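Local coordinates for protein 5-carboxymethyl-2-hydroxymuconate semialdehyde dehydrogenase (Thermus thermophilus, PDB 2D4E) that probably catalyses the NAD-dependent oxidation of 5-carboxymethyl-2-hydroxymuconate semialdehyde to the corresponding acid in aromatic catabolism, at residues I15-V18 / R19-K23; L28-A32 / G33-P37; E100-A103 / D104-A107; A205-L208 / A209-L212; V293-Q296 / I297-N301. All coordinates share one frame; numbering follows the deposited sequence.

Contact 1 of 5, residues I15-V18 / R19-K23; sequences IEEV and RRRLK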
loop_
_atom_site.group_PDB
_atom_site.type_symbol
_atom_site.label_atom_id
_atom_site.label_comp_id
_atom_site.label_asym_id
_atom_site.label_seq_id
_atom_site.Cartn_x
_atom_site.Cartn_y
_atom_site.Cartn_z
ATOM N N ILE C 15 5.298 34.054 33.505
ATOM C CA ILE C 15 5.496 34.975 32.386
ATOM C C ILE C 15 6.652 35.938 32.645
ATOM O O ILE C 15 7.519 36.119 31.793
ATOM C CB ILE C 15 4.208 35.790 32.108
ATOM C CG1 ILE C 15 3.137 34.866 31.528
ATOM C CG2 ILE C 15 4.498 36.946 31.156
ATOM C CD1 ILE C 15 1.795 35.533 31.340
ATOM N N GLU C 16 6.668 36.545 33.830
ATOM C CA GLU C 16 7.720 37.492 34.178
ATOM C C GLU C 16 9.069 36.799 34.353
ATOM O O GLU C 16 10.111 37.378 34.060
ATOM C CB GLU C 16 7.329 38.257 35.446
ATOM C CG GLU C 16 5.955 38.907 35.336
ATOM C CD GLU C 16 5.606 39.790 36.521
ATOM O OE1 GLU C 16 5.685 39.306 37.675
ATOM O OE2 GLU C 16 5.244 40.968 36.294
ATOM N N GLU C 17 9.048 35.556 34.821
ATOM C CA GLU C 17 10.279 34.790 35.001
ATOM C C GLU C 17 10.929 34.518 33.648
ATOM O O GLU C 17 12.132 34.713 33.474
ATOM C CB GLU C 17 9.988 33.457 35.699
ATOM C CG GLU C 17 9.787 33.558 37.206
ATOM C CD GLU C 17 9.328 32.244 37.828
ATOM O OE1 GLU C 17 9.819 31.172 37.403
ATOM O OE2 GLU C 17 8.485 32.286 38.752
ATOM N N VAL C 18 10.120 34.058 32.695
ATOM C CA VAL C 18 10.601 33.759 31.350
ATOM C C VAL C 18 11.183 35.017 30.721
ATOM O O VAL C 18 12.290 34.998 30.180
ATOM C CB VAL C 18 9.456 33.231 30.449
ATOM C CG1 VAL C 18 9.932 33.094 29.015
ATOM C CG2 VAL C 18 8.961 31.887 30.974
ATOM N N ARG C 19 10.438 36.112 30.806
ATOM C CA ARG C 19 10.891 37.374 30.237
ATOM C C ARG C 19 12.265 37.744 30.781
ATOM O O ARG C 19 13.142 38.199 30.043
ATOM C CB ARG C 19 9.890 38.493 30.554
ATOM C CG ARG C 19 10.237 39.830 29.908
ATOM C CD ARG C 19 9.289 40.941 30.340
ATOM N NE ARG C 19 7.949 40.826 29.765
ATOM C CZ ARG C 19 7.656 41.070 28.490
ATOM N NH1 ARG C 19 8.609 41.442 27.642
ATOM N NH2 ARG C 19 6.404 40.963 28.066
ATOM N N ARG C 20 12.449 37.533 32.077
ATOM C CA ARG C 20 13.704 37.857 32.736
ATOM C C ARG C 20 14.867 36.961 32.306
ATOM O O ARG C 20 15.986 37.438 32.133
ATOM C CB ARG C 20 13.507 37.806 34.254
ATOM C CG ARG C 20 14.737 38.147 35.067
ATOM C CD ARG C 20 14.358 38.597 36.479
ATOM N NE ARG C 20 13.339 37.746 37.096
ATOM C CZ ARG C 20 12.098 38.143 37.373
ATOM N NH1 ARG C 20 11.715 39.384 37.087
ATOM N NH2 ARG C 20 11.238 37.304 37.942
ATOM N N ARG C 21 14.614 35.668 32.121
ATOM C CA ARG C 21 15.687 34.771 31.705
ATOM C C ARG C 21 16.146 35.068 30.274
ATOM O O ARG C 21 17.313 34.865 29.935
ATOM C CB ARG C 21 15.252 33.304 31.830
ATOM C CG ARG C 21 15.178 32.800 33.275
ATOM C CD ARG C 21 15.218 31.272 33.348
ATOM N NE ARG C 21 13.977 30.646 32.900
ATOM C CZ ARG C 21 12.884 30.532 33.650
ATOM N NH1 ARG C 21 12.877 31.001 34.893
ATOM N NH2 ARG C 21 11.796 29.956 33.154
ATOM N N LEU C 22 15.232 35.558 29.439
ATOM C CA LEU C 22 15.569 35.884 28.058
ATOM C C LEU C 22 16.539 37.055 27.992
ATOM O O LEU C 22 17.429 37.092 27.142
ATOM C CB LEU C 22 14.315 36.238 27.258
ATOM C CG LEU C 22 13.340 35.117 26.906
ATOM C CD1 LEU C 22 12.263 35.673 25.996
ATOM C CD2 LEU C 22 14.081 33.976 26.222
ATOM N N LYS C 23 16.361 38.016 28.887
ATOM C CA LYS C 23 17.226 39.185 28.906
ATOM C C LYS C 23 18.564 38.864 29.560
ATOM O O LYS C 23 19.586 39.468 29.247
ATOM C CB LYS C 23 16.529 40.327 29.648
ATOM C CG LYS C 23 17.320 41.622 29.696
ATOM C CD LYS C 23 16.429 42.794 30.086
ATOM C CE LYS C 23 15.485 43.172 28.949
ATOM N NZ LYS C 23 16.239 43.631 27.740
#
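One turn of the amphipathic helix 12-24 brings Glu17 alongside Arg21 and Val18 next to Leu22, pairs four residues apart that lie on the outer and inner flanks of the helix. Four successive i to i+4 backbone bonds hold this turn, among them Arg19 N to Ile15 O at 3.1 Å and a nearly linear 166°. The charged pair is loose. Glu17 and Arg21 run side by side in the same direction, yet Glu17 OE1 stays 4.0 Å from Arg21 NH1, a long salt bridge. OE1 lies at the edge of the guanidinium and in its plane, while the carboxylate itself is turned 66° against that plane. A bend at chi3 (-73°) folds the arginine back along the helix, bringing NH1 within 3.9 Å of Glu17 CB and laying one face of the guanidinium over the carbonyl oxygen of Glu17. Arg20 doubles back in a similar manner: its guanidinium carries Glu16 O over one face, and NH2 stands 4.1 Å from Glu17 CG, a van der Waals approach to the methylene rather than an ion pair. Arg19 heads elsewhere, to a salt bridge with Asp48. The inner flank belongs to Ile15, Val18 and Leu22, which pack on Val108 and Met109 of helix 103-114 and so dock the helix on the body of the subunit. Val18 has one methyl for each neighbour: CG2 meets Arg21 NH2 at 4.1 Å, and CG1 approaches Leu22 CG at 4.5 Å.

Contact 2 of 5, residues L28-A32 / G33-P37; sequences LHFIA and GEFVP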
loop_
_atom_site.group_PDB
_atom_site.type_symbol
_atom_site.label_atom_id
_atom_site.label_comp_id
_atom_site.label_asym_id
_atom_site.label_seq_id
_atom_site.Cartn_x
_atom_site.Cartn_y
_atom_site.Cartn_z
ATOM N N LEU C 28 22.341 30.499 22.870
ATOM C CA LEU C 28 23.525 29.921 22.235
ATOM C C LEU C 28 23.260 28.779 21.262
ATOM O O LEU C 28 22.158 28.232 21.195
ATOM C CB LEU C 28 24.498 29.431 23.311
ATOM C CG LEU C 28 24.961 30.461 24.349
ATOM C CD1 LEU C 28 25.805 29.778 25.414
ATOM C CD2 LEU C 28 25.748 31.556 23.658
ATOM N N HIS C 29 24.291 28.429 20.501
ATOM C CA HIS C 29 24.204 27.326 19.559
ATOM C C HIS C 29 24.327 26.060 20.391
ATOM O O HIS C 29 24.747 26.105 21.546
ATOM C CB HIS C 29 25.384 27.324 18.577
ATOM C CG HIS C 29 25.662 28.647 17.938
ATOM N ND1 HIS C 29 24.755 29.290 17.122
ATOM C CD2 HIS C 29 26.765 29.435 17.968
ATOM C CE1 HIS C 29 25.288 30.415 16.677
ATOM N NE2 HIS C 29 26.507 30.526 17.175
ATOM N N PHE C 30 23.940 24.935 19.807
ATOM C CA PHE C 30 24.094 23.655 20.473
ATOM C C PHE C 30 24.838 22.818 19.441
ATOM O O PHE C 30 24.274 22.424 18.418
ATOM C CB PHE C 30 22.758 22.998 20.805
ATOM C CG PHE C 30 22.903 21.805 21.700
ATOM C CD1 PHE C 30 23.130 21.971 23.064
ATOM C CD2 PHE C 30 22.890 20.514 21.173
ATOM C CE1 PHE C 30 23.346 20.872 23.894
ATOM C CE2 PHE C 30 23.106 19.403 21.995
ATOM C CZ PHE C 30 23.335 19.585 23.358
ATOM N N ILE C 31 26.112 22.568 19.710
ATOM C CA ILE C 31 26.953 21.821 18.791
ATOM C C ILE C 31 27.688 20.688 19.489
ATOM O O ILE C 31 28.219 20.861 20.587
ATOM C CB ILE C 31 27.968 22.775 18.127
ATOM C CG1 ILE C 31 27.206 23.883 17.391
ATOM C CG2 ILE C 31 28.880 22.007 17.185
ATOM C CD1 ILE C 31 28.074 24.990 16.857
ATOM N N ALA C 32 27.705 19.525 18.849
ATOM C CA ALA C 32 28.378 18.359 19.400
ATOM C C ALA C 32 28.051 18.149 20.884
ATOM O O ALA C 32 28.944 17.907 21.698
ATOM C CB ALA C 32 29.888 18.494 19.205
ATOM N N GLY C 33 26.774 18.268 21.234
ATOM C CA GLY C 33 26.354 18.046 22.610
ATOM C C GLY C 33 26.562 19.124 23.664
ATOM O O GLY C 33 26.428 18.840 24.851
ATOM N N GLU C 34 26.868 20.352 23.254
ATOM C CA GLU C 34 27.088 21.437 24.210
ATOM C C GLU C 34 26.601 22.784 23.693
ATOM O O GLU C 34 26.599 23.028 22.483
ATOM C CB GLU C 34 28.583 21.583 24.529
ATOM C CG GLU C 34 29.225 20.414 25.253
ATOM C CD GLU C 34 30.688 20.681 25.582
ATOM O OE1 GLU C 34 31.346 19.783 26.156
ATOM O OE2 GLU C 34 31.179 21.794 25.266
ATOM N N PHE C 35 26.193 23.658 24.612
ATOM C CA PHE C 35 25.773 24.998 24.221
ATOM C C PHE C 35 27.037 25.838 24.111
ATOM O O PHE C 35 27.854 25.865 25.027
ATOM C CB PHE C 35 24.829 25.614 25.255
ATOM C CG PHE C 35 23.434 25.072 25.186
ATOM C CD1 PHE C 35 23.022 24.056 26.043
ATOM C CD2 PHE C 35 22.540 25.550 24.230
ATOM C CE1 PHE C 35 21.734 23.521 25.944
ATOM C CE2 PHE C 35 21.255 25.024 24.123
ATOM C CZ PHE C 35 20.850 24.009 24.979
ATOM N N VAL C 36 27.206 26.509 22.978
ATOM C CA VAL C 36 28.386 27.332 22.767
ATOM C C VAL C 36 28.061 28.594 21.984
ATOM O O VAL C 36 27.098 28.631 21.217
ATOM C CB VAL C 36 29.475 26.568 21.980
ATOM C CG1 VAL C 36 29.855 25.284 22.711
ATOM C CG2 VAL C 36 28.977 26.269 20.570
ATOM N N PRO C 37 28.868 29.650 22.173
ATOM C CA PRO C 37 28.671 30.919 21.474
ATOM C C PRO C 37 29.403 30.813 20.147
ATOM O O PRO C 37 30.028 29.793 19.863
ATOM C CB PRO C 37 29.349 31.916 22.396
ATOM C CG PRO C 37 30.555 31.134 22.835
ATOM C CD PRO C 37 29.956 29.768 23.164
#
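Phe30 drives the CD1 edge of its ring onto the face of Phe35, a T-shaped pair on one side of the beta hairpin made by strands 29-31 and 34-36. The centroids are 4.7 Å apart and the planes 67° to each other; Phe30 CD1 sits over the middle of the Phe35 ring, 3.6 Å from its CE1. With CG of Phe30 swung away from its own backbone N (chi1 -170°), the far end of the ring lies along the turn, where CZ approaches Gly33 C at 3.3 Å and Glu34 N stands over one face. This turn, Ile31 to Glu34, is of type I', with positive phi at both Ala32 and Gly33. It is closed by paired bonds between Ile31 and Glu34, Ile31 N reaching Glu34 O at 2.9 Å. A second hydrogen-bonded pair joins His29 and Val36. The intervening Phe30 and Phe35 form the non-hydrogen-bonded pair, flanked by a CA-H...O contact from Phe35 CA to His29 O at 3.1 Å. The aromatic face rests on helix 203-214, and backbone bonds from Phe30 to Leu224 attach the hairpin to the outermost strand of the parallel sheet. On the reverse face, covered by helix 63-80, the His29 ring is gripped at both nitrogens, NE2 by Ser38 and ND1 by the backbone N of Gln226. Ile31 CD1 meets Val36 CG2 there at 4.0 Å. Beyond the last pair, Leu28 and Pro37 lie side by side, with Leu28 CD2 3.8 Å from Pro37 CB.

Contact 3 of 5, residues E100-A103 / D104-A107; sequences EKHA and DELA
His102 and Glu105 meet at the junction where helix 85-101 gives way to helix 103-114, His102 serving as the N-cap residue of the second helix. The backbone bonds belong to its first turn: His102 O receives Leu106 N at 3.0 Å, almost straight at 172°, and Ala103 O receives Ala107 N at 2.9 Å. The side-chain bonds form a His-carboxylate pair. ND1 of His102 reaches Glu105 OE2 at 3.2 Å, on the syn side but 33° out of the carboxylate plane, and has a weaker bond to OE1 at 3.3 Å. The imidazole meets the carboxylate with its edge, the two planes at 90°, so that the single N-H is shared unequally between the two oxygens. Both groups have further partners on helix 203-214: Glu105 OE1 makes a salt bridge with Lys207, and His102 NE2 bonds to Glu214. Charge on these neighbours may polarise the imidazole. Apolar packing is carried by Leu106, whose CD1 lies 4.4 Å from His102 CB and which also packs on Ile211, and by Ala103, which faces helix 118-136. Two waters span the break between the helices. The first links Lys101 O to Asp104 N, accepting from the amide at 2.7 Å. The second, weakly bonded to Lys101 O, accepts from Glu105 N and gives a proton to Glu105 OE2 at 3.0 Å.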
loop_
_atom_site.group_PDB
_atom_site.type_symbol
_atom_site.label_atom_id
_atom_site.label_comp_id
_atom_site.label_asym_id
_atom_site.label_seq_id
_atom_site.Cartn_x
_atom_site.Cartn_y
_atom_site.Cartn_z
ATOM N N GLU C 100 5.985 18.809 26.967
ATOM C CA GLU C 100 4.783 19.006 27.764
ATOM C C GLU C 100 5.119 19.555 29.154
ATOM O O GLU C 100 4.398 20.407 29.683
ATOM C CB GLU C 100 4.012 17.686 27.886
ATOM C CG GLU C 100 3.386 17.235 26.566
ATOM C CD GLU C 100 2.841 15.810 26.598
ATOM O OE1 GLU C 100 2.342 15.348 25.549
ATOM O OE2 GLU C 100 2.911 15.150 27.657
ATOM N N LYS C 101 6.222 19.082 29.731
ATOM C CA LYS C 101 6.631 19.521 31.060
ATOM C C LYS C 101 7.085 20.976 31.064
ATOM O O LYS C 101 6.930 21.680 32.062
ATOM C CB LYS C 101 7.763 18.639 31.601
ATOM C CG LYS C 101 7.889 18.706 33.118
ATOM C CD LYS C 101 9.141 18.016 33.647
ATOM C CE LYS C 101 10.379 18.871 33.419
ATOM N NZ LYS C 101 11.580 18.324 34.113
ATOM N N HIS C 102 7.657 21.419 29.949
ATOM C CA HIS C 102 8.129 22.793 29.830
ATOM C C HIS C 102 7.174 23.620 28.969
ATOM O O HIS C 102 7.535 24.696 28.504
ATOM C CB HIS C 102 9.524 22.812 29.200
ATOM C CG HIS C 102 10.566 22.107 30.012
ATOM N ND1 HIS C 102 11.181 22.687 31.101
ATOM C CD2 HIS C 102 11.093 20.865 29.901
ATOM C CE1 HIS C 102 12.040 21.832 31.625
ATOM N NE2 HIS C 102 12.007 20.719 30.916
ATOM N N ALA C 103 5.957 23.119 28.773
ATOM C CA ALA C 103 4.961 23.790 27.933
ATOM C C ALA C 103 4.744 25.274 28.229
ATOM O O ALA C 103 4.746 26.093 27.312
ATOM C CB ALA C 103 3.632 23.051 28.010
ATOM N N ASP C 104 4.551 25.617 29.497
ATOM C CA ASP C 104 4.324 27.009 29.875
ATOM C C ASP C 104 5.478 27.917 29.448
ATOM O O ASP C 104 5.255 28.987 28.878
ATOM C CB ASP C 104 4.105 27.131 31.390
ATOM C CG ASP C 104 2.830 26.439 31.863
ATOM O OD1 ASP C 104 1.999 26.037 31.018
ATOM O OD2 ASP C 104 2.652 26.308 33.092
ATOM N N GLU C 105 6.707 27.488 29.728
ATOM C CA GLU C 105 7.891 28.263 29.370
ATOM C C GLU C 105 7.971 28.468 27.854
ATOM O O GLU C 105 8.210 29.585 27.384
ATOM C CB GLU C 105 9.159 27.547 29.843
ATOM C CG GLU C 105 9.231 27.280 31.338
ATOM C CD GLU C 105 10.137 26.095 31.666
ATOM O OE1 GLU C 105 11.269 26.033 31.141
ATOM O OE2 GLU C 105 9.717 25.221 32.451
ATOM N N LEU C 106 7.788 27.381 27.099
ATOM C CA LEU C 106 7.842 27.425 25.636
ATOM C C LEU C 106 6.792 28.377 25.055
ATOM O O LEU C 106 7.079 29.169 24.153
ATOM C CB LEU C 106 7.653 26.009 25.057
ATOM C CG LEU C 106 8.851 25.046 25.206
ATOM C CD1 LEU C 106 8.423 23.605 24.963
ATOM C CD2 LEU C 106 9.951 25.452 24.227
ATOM N N ALA C 107 5.577 28.301 25.579
ATOM C CA ALA C 107 4.500 29.157 25.109
ATOM C C ALA C 107 4.837 30.621 25.349
ATOM O O ALA C 107 4.748 31.446 24.443
ATOM C CB ALA C 107 3.204 28.797 25.814
HETATM O O HOH W 1 4.664 23.982 31.610
HETATM O O HOH W 2 6.764 25.090 31.884
#

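Contact 4 of 5, residues A205-L208 / A209-L212; sequences ATKL and AEIL
Lys207 reaches along helix 203-214 toward Glu210, one turn ahead. Its CB points away from the following turn, and CG packs on Leu106 of helix 103-114. A bend at chi2 (62°) then redirects the otherwise extended chain, bringing CD 3.7 Å from Glu210 OE2. The tip, NZ, stays equally far from that oxygen, at 3.7 Å, a long salt bridge; its stronger partner is Glu105. Glu210 is stretched out to present the carboxylate, with CG lying 3.3 Å from Thr206 O. The turn beneath is regular, Ala209 N bonding to Ala205 O at 2.9 Å and Leu212 N to Leu208 O at 2.9 Å. On the buried flank Leu208 and Leu212 touch through their CD1 methyls, 3.6 Å apart, while Ala209 and Leu212 rest on Phe222 of strand 222-224. The helix is thereby seated on the parallel sheet as the crossover of a beta-alpha-beta unit, strand 193-196, helix 203-214, strand 222-224. Its chemistry is accordingly split: apolar contacts hold it to the sheet, whereas Lys207, placed between two carboxylates, is probably kept protonated, with Glu210 acting as a weaker electrostatic neighbour.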
loop_
_atom_site.group_PDB
_atom_site.type_symbol
_atom_site.label_atom_id
_atom_site.label_comp_id
_atom_site.label_asym_id
_atom_site.label_seq_id
_atom_site.Cartn_x
_atom_site.Cartn_y
_atom_site.Cartn_z
ATOM N N ALA C 205 14.096 27.994 19.837
ATOM C CA ALA C 205 14.965 26.934 19.332
ATOM C C ALA C 205 16.048 26.563 20.349
ATOM O O ALA C 205 16.334 25.386 20.558
ATOM C CB ALA C 205 15.599 27.362 18.006
ATOM N N THR C 206 16.659 27.560 20.976
ATOM C CA THR C 206 17.683 27.281 21.977
ATOM C C THR C 206 17.037 26.527 23.137
ATOM O O THR C 206 17.647 25.631 23.725
ATOM C CB THR C 206 18.334 28.582 22.489
ATOM O OG1 THR C 206 19.321 29.024 21.544
ATOM C CG2 THR C 206 18.985 28.362 23.850
ATOM N N LYS C 207 15.794 26.882 23.452
ATOM C CA LYS C 207 15.061 26.221 24.526
ATOM C C LYS C 207 14.801 24.757 24.150
ATOM O O LYS C 207 14.935 23.848 24.978
ATOM C CB LYS C 207 13.731 26.941 24.776
ATOM C CG LYS C 207 12.901 26.342 25.903
ATOM C CD LYS C 207 13.623 26.412 27.249
ATOM C CE LYS C 207 12.740 25.864 28.359
ATOM N NZ LYS C 207 13.339 26.055 29.708
ATOM N N LEU C 208 14.430 24.543 22.891
ATOM C CA LEU C 208 14.163 23.211 22.382
ATOM C C LEU C 208 15.427 22.366 22.511
ATOM O O LEU C 208 15.365 21.197 22.893
ATOM C CB LEU C 208 13.722 23.282 20.915
ATOM C CG LEU C 208 13.488 21.944 20.203
ATOM C CD1 LEU C 208 12.423 21.142 20.948
ATOM C CD2 LEU C 208 13.067 22.202 18.746
ATOM N N ALA C 209 16.573 22.955 22.188
ATOM C CA ALA C 209 17.833 22.229 22.307
ATOM C C ALA C 209 18.041 21.814 23.766
ATOM O O ALA C 209 18.511 20.711 24.041
ATOM C CB ALA C 209 18.992 23.090 21.840
ATOM N N GLU C 210 17.682 22.693 24.698
ATOM C CA GLU C 210 17.840 22.376 26.116
ATOM C C GLU C 210 17.041 21.122 26.431
ATOM O O GLU C 210 17.530 20.209 27.096
ATOM C CB GLU C 210 17.346 23.527 26.996
ATOM C CG GLU C 210 18.159 24.804 26.863
ATOM C CD GLU C 210 17.746 25.869 27.864
ATOM O OE1 GLU C 210 18.247 27.008 27.760
ATOM O OE2 GLU C 210 16.929 25.566 28.758
ATOM N N ILE C 211 15.813 21.085 25.931
ATOM C CA ILE C 211 14.931 19.955 26.148
ATOM C C ILE C 211 15.475 18.676 25.521
ATOM O O ILE C 211 15.457 17.623 26.154
ATOM C CB ILE C 211 13.521 20.259 25.602
ATOM C CG1 ILE C 211 12.882 21.362 26.457
ATOM C CG2 ILE C 211 12.666 18.997 25.604
ATOM C CD1 ILE C 211 11.562 21.874 25.934
ATOM N N LEU C 212 15.955 18.747 24.284
ATOM C CA LEU C 212 16.499 17.549 23.659
ATOM C C LEU C 212 17.709 17.055 24.442
ATOM O O LEU C 212 17.987 15.857 24.470
ATOM C CB LEU C 212 16.877 17.807 22.200
ATOM C CG LEU C 212 15.759 17.438 21.214
ATOM C CD1 LEU C 212 14.492 18.232 21.537
ATOM C CD2 LEU C 212 16.211 17.698 19.790
#

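Contact 5 of 5, residues V293-Q296 / I297-N301; sequences VVFQ and IFSFN
Ser299 turns its hydroxyl back onto Phe295 at the C-terminal end of helix 286-298, the crossover helix of a beta-alpha-beta unit between strands 277-280 and 310-314. Hydrogen bonds converge on one acceptor here: Phe295 O takes Ser299 N at 3.0 Å and Ser299 OG at 2.8 Å, the two donors arriving from opposite faces of the carbonyl plane. The hydroxyl reaches it because chi1 of 68° sets OG between the backbone N and the carbonyl carbon. Arg304 bonds to the same OG, fixing its rotation further. One residue earlier, Phe298 N holds Val294 O at 3.1 Å, but the bond from Ile297 N to Val293 O is weak. Beyond the helix the chain enters the loop that in this family carries the catalytic cysteine. Contacts with rings come next. Ser299 CB stands over the face of Phe295, 3.8 Å from the centroid and 22° off the ring normal, a CH-pi contact; His466 meets the same ring edge-to-face. Phe298 has Ile297 CG2 over the centre of one face and, at its edge and in its plane, Val294 CG1, which is 3.9 Å from Phe298 CD1. Phe513 of the second subunit packs on Val294, Phe298 and Ser299, so this helix end belongs to a subunit interface. A water lies between Gln296 O (3.2 Å) and Ser299 O (3.0 Å) and can donate to either, though it has more acceptors in reach than protons.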
loop_
_atom_site.group_PDB
_atom_site.type_symbol
_atom_site.label_atom_id
_atom_site.label_comp_id
_atom_site.label_asym_id
_atom_site.label_seq_id
_atom_site.Cartn_x
_atom_site.Cartn_y
_atom_site.Cartn_z
ATOM N N VAL C 293 -13.986 31.873 6.797
ATOM C CA VAL C 293 -13.126 32.800 6.064
ATOM C C VAL C 293 -12.583 33.909 6.959
ATOM O O VAL C 293 -11.447 34.345 6.789
ATOM C CB VAL C 293 -13.845 33.421 4.828
ATOM C CG1 VAL C 293 -14.410 32.305 3.943
ATOM C CG2 VAL C 293 -14.952 34.368 5.268
ATOM N N VAL C 294 -13.373 34.365 7.925
ATOM C CA VAL C 294 -12.864 35.409 8.806
ATOM C C VAL C 294 -11.697 34.849 9.616
ATOM O O VAL C 294 -10.641 35.479 9.741
ATOM C CB VAL C 294 -13.952 35.928 9.769
ATOM C CG1 VAL C 294 -13.328 36.871 10.795
ATOM C CG2 VAL C 294 -15.035 36.651 8.976
ATOM N N PHE C 295 -11.882 33.651 10.157
ATOM C CA PHE C 295 -10.834 33.016 10.947
ATOM C C PHE C 295 -9.610 32.646 10.121
ATOM O O PHE C 295 -8.484 32.886 10.535
ATOM C CB PHE C 295 -11.373 31.753 11.631
ATOM C CG PHE C 295 -10.290 30.830 12.148
ATOM C CD1 PHE C 295 -9.697 29.891 11.308
ATOM C CD2 PHE C 295 -9.850 30.920 13.463
ATOM C CE1 PHE C 295 -8.682 29.058 11.773
ATOM C CE2 PHE C 295 -8.835 30.092 13.938
ATOM C CZ PHE C 295 -8.250 29.160 13.092
ATOM N N GLN C 296 -9.840 32.062 8.948
ATOM C CA GLN C 296 -8.748 31.606 8.092
ATOM C C GLN C 296 -7.793 32.689 7.575
ATOM O O GLN C 296 -6.682 32.381 7.143
ATOM C CB GLN C 296 -9.309 30.790 6.921
ATOM C CG GLN C 296 -8.320 29.779 6.355
ATOM C CD GLN C 296 -7.765 28.853 7.429
ATOM O OE1 GLN C 296 -8.511 28.128 8.082
ATOM N NE2 GLN C 296 -6.451 28.886 7.622
ATOM N N ILE C 297 -8.208 33.950 7.606
ATOM C CA ILE C 297 -7.310 35.003 7.151
ATOM C C ILE C 297 -6.787 35.846 8.314
ATOM O O ILE C 297 -5.620 36.222 8.328
ATOM C CB ILE C 297 -7.979 35.949 6.098
ATOM C CG1 ILE C 297 -7.000 37.063 5.703
ATOM C CG2 ILE C 297 -9.222 36.601 6.673
ATOM C CD1 ILE C 297 -5.636 36.572 5.231
ATOM N N PHE C 298 -7.634 36.113 9.302
ATOM C CA PHE C 298 -7.219 36.949 10.422
ATOM C C PHE C 298 -6.590 36.260 11.632
ATOM O O PHE C 298 -5.904 36.912 12.414
ATOM C CB PHE C 298 -8.388 37.843 10.853
ATOM C CG PHE C 298 -8.863 38.768 9.760
ATOM C CD1 PHE C 298 -10.204 38.795 9.381
ATOM C CD2 PHE C 298 -7.957 39.578 9.078
ATOM C CE1 PHE C 298 -10.635 39.613 8.329
ATOM C CE2 PHE C 298 -8.371 40.396 8.029
ATOM C CZ PHE C 298 -9.713 40.417 7.650
ATOM N N SER C 299 -6.807 34.960 11.799
ATOM C CA SER C 299 -6.199 34.265 12.930
ATOM C C SER C 299 -4.679 34.263 12.735
ATOM O O SER C 299 -4.189 34.486 11.622
ATOM C CB SER C 299 -6.703 32.824 13.021
ATOM O OG SER C 299 -6.236 32.066 11.923
ATOM N N PHE C 300 -3.943 34.012 13.815
ATOM C CA PHE C 300 -2.481 33.980 13.774
ATOM C C PHE C 300 -1.913 35.291 13.205
ATOM O O PHE C 300 -0.890 35.301 12.505
ATOM C CB PHE C 300 -2.008 32.774 12.948
ATOM C CG PHE C 300 -0.771 32.104 13.503
ATOM C CD1 PHE C 300 0.491 32.395 12.990
ATOM C CD2 PHE C 300 -0.870 31.202 14.563
ATOM C CE1 PHE C 300 1.637 31.798 13.525
ATOM C CE2 PHE C 300 0.275 30.598 15.106
ATOM C CZ PHE C 300 1.530 30.901 14.586
ATOM N N ASN C 301 -2.592 36.392 13.528
ATOM C CA ASN C 301 -2.214 37.734 13.083
ATOM C C ASN C 301 -2.000 37.811 11.581
ATOM O O ASN C 301 -1.216 38.630 11.113
ATOM C CB ASN C 301 -0.930 38.216 13.782
ATOM C CG ASN C 301 -1.027 38.171 15.297
ATOM O OD1 ASN C 301 -2.121 38.098 15.858
ATOM N ND2 ASN C 301 0.121 38.225 15.966
HETATM O O HOH W 3 -4.184 33.194 8.931
#

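Contacts 1 to 4 form a connected group, while contact 5 lies apart, its centre about 30 Å from that of contact 4. Contact 3 joins contacts 1 and 4: Val18 CG2 of contact 1 packs on Glu105 CA at 4.1 Å, and Leu106 CD1 meets Ile211 CD1 of contact 4 at 3.7 Å. Contact 2 reaches contact 4 through Phe35 CZ, 3.4 Å from Glu210 CG, and through a probable hydrogen bond from Thr206 OG1 to Leu28 O. None of them touches the bound NAD; the side chains of Ala205 and Ile297 come within about 10 and 11 Å of it, and Leu22 lies about 8 Å from a sodium ion.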